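Local structure of esterase family protein (Staphylococcus aureus, 7L0A) at residues K211-Y216 against G240-A245. The protein probably hydrolyses S-formylglutathione to formate and glutathione, as a serine esterase of the esterase D family with an alpha/beta-hydrolase fold. Residues are numbered along the deposited sequence; the frame is centred on the assembly and turned at random.
Sequences KQDFLY and GDHDYA
Asp213 and His242, predicted members of the charge relay with Ser129, meet through a forked hydrogen bond. His242 ND1-H donates to Asp213 OD2 (2.9 Å) on its syn side, the oxygen lying 18° out of the ring plane, and more weakly to Asp213 OD1 at 3.0 Å. Asp213 swings its carboxylate away from its own backbone N (chi1 -159°), which brings both oxygens to the ring, while OD1 also takes the backbone N-H of Leu215. A water at OD2 bonds only weakly to Asp241 O.

Two hydrophobic side chains pack on the same imidazole. Phe214 turns an edge to its face, with CE1 3.7 Å above the ring centre and the planes 53° apart; Leu215 CD1 lies 3.8 Å from His242 CE1.

Nearer the strands, Gln212 pairs twice with Gly240: its backbone N binds Gly240 O, and OE1, brought round by the bend at chi2, accepts from Gly240 N at 2.8 Å. A second water joins Phe214 N to Asp241 OD1.

These loops follow strands 204-210 and 234-238, as expected for the acid and histidine of an alpha/beta hydrolase. The bonds to ND1 and the packing on the ring probably help orient the imidazole, whose NE2 lies close to Ser129 OG, consistent with the predicted charge relay.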
ATOM      1  N   LYS B 211     -23.328 -26.120   8.183  1.00 19.15           N
ATOM      2  CA  LYS B 211     -24.302 -27.163   7.873  1.00 21.44           C
ATOM      3  C   LYS B 211     -25.597 -26.632   7.268  1.00 24.35           C
ATOM      4  O   LYS B 211     -26.329 -27.403   6.644  1.00 26.84           O
ATOM      5  CB  LYS B 211     -24.609 -27.984   9.126  1.00 25.71           C
ATOM      6  CG  LYS B 211     -23.426 -28.819   9.589  1.00 30.99           C
ATOM      7  CD  LYS B 211     -23.747 -29.605  10.848  1.00 37.65           C
ATOM      8  CE  LYS B 211     -22.621 -30.573  11.166  1.00 39.89           C
ATOM      9  NZ  LYS B 211     -22.930 -31.387  12.367  1.00 51.55           N
ATOM     10  N   GLN B 212     -25.898 -25.344   7.421  1.00 20.89           N
ATOM     11  CA  GLN B 212     -27.104 -24.759   6.844  1.00 24.34           C
ATOM     12  C   GLN B 212     -26.861 -24.132   5.471  1.00 27.58           C
ATOM     13  O   GLN B 212     -27.806 -23.626   4.860  1.00 24.81           O
ATOM     14  CB  GLN B 212     -27.692 -23.726   7.822  1.00 27.81           C
ATOM     15  CG  GLN B 212     -28.355 -24.365   9.053  1.00 29.50           C
ATOM     16  CD  GLN B 212     -27.364 -24.905  10.074  1.00 26.29           C
ATOM     17  OE1 GLN B 212     -26.481 -24.186  10.548  1.00 32.39           O
ATOM     18  NE2 GLN B 212     -27.525 -26.180  10.439  1.00 34.36           N
ATOM     19  N   ASP B 213     -25.628 -24.130   4.984  1.00 23.08           N
ATOM     20  CA  ASP B 213     -25.292 -23.502   3.712  1.00 20.06           C
ATOM     21  C   ASP B 213     -25.934 -24.259   2.556  1.00 20.98           C
ATOM     22  O   ASP B 213     -25.969 -25.482   2.556  1.00 22.80           O
ATOM     23  CB  ASP B 213     -23.774 -23.498   3.576  1.00 17.17           C
ATOM     24  CG  ASP B 213     -23.266 -22.482   2.616  1.00 19.32           C
ATOM     25  OD1 ASP B 213     -23.625 -22.547   1.425  1.00 23.20           O
ATOM     26  OD2 ASP B 213     -22.468 -21.625   3.037  1.00 20.26           O
ATOM     27  N   PHE B 214     -26.446 -23.522   1.563  1.00 21.89           N
ATOM     28  CA  PHE B 214     -27.017 -24.188   0.394  1.00 19.00           C
ATOM     29  C   PHE B 214     -25.984 -25.008  -0.363  1.00 19.69           C
ATOM     30  O   PHE B 214     -26.372 -25.891  -1.152  1.00 23.19           O
ATOM     31  CB  PHE B 214     -27.709 -23.166  -0.521  1.00 21.05           C
ATOM     32  CG  PHE B 214     -26.784 -22.293  -1.330  1.00 21.68           C
ATOM     33  CD1 PHE B 214     -26.234 -21.154  -0.785  1.00 25.95           C
ATOM     34  CD2 PHE B 214     -26.517 -22.582  -2.655  1.00 22.91           C
ATOM     35  CE1 PHE B 214     -25.421 -20.332  -1.536  1.00 32.18           C
ATOM     36  CE2 PHE B 214     -25.699 -21.766  -3.412  1.00 28.21           C
ATOM     37  CZ  PHE B 214     -25.152 -20.649  -2.860  1.00 25.88           C
ATOM     38  N   LEU B 215     -24.692 -24.774  -0.133  1.00 19.43           N
ATOM     39  CA  LEU B 215     -23.621 -25.517  -0.788  1.00 18.88           C
ATOM     40  C   LEU B 215     -23.082 -26.669   0.055  1.00 23.64           C
ATOM     41  O   LEU B 215     -22.146 -27.348  -0.376  1.00 22.65           O
ATOM     42  CB  LEU B 215     -22.471 -24.572  -1.149  1.00 19.50           C
ATOM     43  CG  LEU B 215     -22.785 -23.438  -2.129  1.00 19.12           C
ATOM     44  CD1 LEU B 215     -21.636 -22.502  -2.298  1.00 19.15           C
ATOM     45  CD2 LEU B 215     -23.212 -24.049  -3.482  1.00 22.96           C
ATOM     46  N   TYR B 216     -23.670 -26.937   1.217  1.00 19.07           N
ATOM     47  CA  TYR B 216     -23.089 -27.903   2.140  1.00 19.09           C
ATOM     48  C   TYR B 216     -23.017 -29.298   1.530  1.00 27.06           C
ATOM     49  O   TYR B 216     -21.989 -29.979   1.639  1.00 21.13           O
ATOM     50  CB  TYR B 216     -23.900 -27.938   3.438  1.00 22.49           C
ATOM     51  CG  TYR B 216     -23.404 -28.919   4.463  1.00 22.11           C
ATOM     52  CD1 TYR B 216     -22.155 -28.765   5.059  1.00 24.51           C
ATOM     53  CD2 TYR B 216     -24.199 -29.965   4.885  1.00 23.89           C
ATOM     54  CE1 TYR B 216     -21.707 -29.659   6.024  1.00 22.50           C
ATOM     55  CE2 TYR B 216     -23.757 -30.854   5.857  1.00 25.01           C
ATOM     56  CZ  TYR B 216     -22.512 -30.714   6.404  1.00 23.60           C
ATOM     57  OH  TYR B 216     -22.090 -31.621   7.368  1.00 25.83           O
ATOM     58  N   GLY B 240     -23.924 -23.007  10.868  1.00 24.91           N
ATOM     59  CA  GLY B 240     -23.529 -21.827  10.115  1.00 23.89           C
ATOM     60  C   GLY B 240     -24.153 -21.867   8.737  1.00 23.38           C
ATOM     61  O   GLY B 240     -24.480 -22.887   8.163  1.00 22.35           O
ATOM     62  N   ASP B 241     -24.313 -20.673   8.180  1.00 24.64           N
ATOM     63  CA  ASP B 241     -24.933 -20.469   6.889  1.00 23.01           C
ATOM     64  C   ASP B 241     -23.954 -19.718   5.992  1.00 17.39           C
ATOM     65  O   ASP B 241     -22.786 -19.521   6.332  1.00 19.53           O
ATOM     66  CB  ASP B 241     -26.247 -19.709   7.071  1.00 27.54           C
ATOM     67  CG  ASP B 241     -27.292 -20.107   6.066  1.00 36.26           C
ATOM     68  OD1 ASP B 241     -26.937 -20.372   4.901  1.00 28.66           O
ATOM     69  OD2 ASP B 241     -28.485 -20.144   6.438  1.00 39.66           O
ATOM     70  N   HIS B 242     -24.458 -19.288   4.832  1.00 18.79           N
ATOM     71  CA  HIS B 242     -23.661 -18.657   3.783  1.00 21.12           C
ATOM     72  C   HIS B 242     -23.565 -17.148   4.037  1.00 19.64           C
ATOM     73  O   HIS B 242     -24.135 -16.322   3.332  1.00 19.94           O
ATOM     74  CB  HIS B 242     -24.294 -18.973   2.424  1.00 21.12           C
ATOM     75  CG  HIS B 242     -23.388 -18.777   1.258  1.00 17.65           C
ATOM     76  ND1 HIS B 242     -22.577 -19.779   0.784  1.00 22.91           N
ATOM     77  CD2 HIS B 242     -23.170 -17.702   0.465  1.00 19.20           C
ATOM     78  CE1 HIS B 242     -21.891 -19.324  -0.250  1.00 23.77           C
ATOM     79  NE2 HIS B 242     -22.220 -18.064  -0.454  1.00 21.91           N
ATOM     80  N   ASP B 243     -22.809 -16.786   5.074  1.00 17.42           N
ATOM     81  CA  ASP B 243     -22.767 -15.387   5.504  1.00 17.73           C
ATOM     82  C   ASP B 243     -21.515 -15.137   6.341  1.00 15.93           C
ATOM     83  O   ASP B 243     -20.773 -16.066   6.697  1.00 16.99           O
ATOM     84  CB  ASP B 243     -24.051 -15.005   6.250  1.00 20.72           C
ATOM     85  CG  ASP B 243     -24.313 -15.864   7.464  1.00 23.67           C
ATOM     86  OD1 ASP B 243     -23.376 -16.139   8.241  1.00 22.97           O
ATOM     87  OD2 ASP B 243     -25.479 -16.249   7.671  1.00 31.88           O
ATOM     88  N   TYR B 244     -21.292 -13.839   6.663  1.00 14.94           N
ATOM     89  CA  TYR B 244     -20.066 -13.434   7.337  1.00 16.61           C
ATOM     90  C   TYR B 244     -20.087 -13.735   8.821  1.00 13.84           C
ATOM     91  O   TYR B 244     -19.031 -13.734   9.475  1.00 19.00           O
ATOM     92  CB  TYR B 244     -19.812 -11.958   7.087  1.00 16.87           C
ATOM     93  CG  TYR B 244     -19.078 -11.702   5.805  1.00 15.92           C
ATOM     94  CD1 TYR B 244     -17.695 -11.876   5.743  1.00 14.78           C
ATOM     95  CD2 TYR B 244     -19.737 -11.286   4.657  1.00 16.32           C
ATOM     96  CE1 TYR B 244     -16.993 -11.653   4.569  1.00 14.72           C
ATOM     97  CE2 TYR B 244     -19.031 -11.061   3.461  1.00 13.89           C
ATOM     98  CZ  TYR B 244     -17.686 -11.222   3.435  1.00 13.70           C
ATOM     99  OH  TYR B 244     -16.977 -10.979   2.293  1.00 17.20           O
ATOM    100  N   ALA B 245     -21.252 -14.007   9.400  1.00 17.89           N
ATOM    101  CA  ALA B 245     -21.238 -14.541  10.761  1.00 16.76           C
ATOM    102  C   ALA B 245     -20.485 -15.864  10.799  1.00 17.89           C
ATOM    103  O   ALA B 245     -19.704 -16.128  11.724  1.00 21.41           O
ATOM    104  CB  ALA B 245     -22.662 -14.710  11.266  1.00 16.71           C
TER
HETATM  105  O   HOH W   1     -21.256 -21.903   5.187  1.00 21.45           O
HETATM  106  O   HOH W   2     -27.724 -20.971   2.425  1.00 28.19           O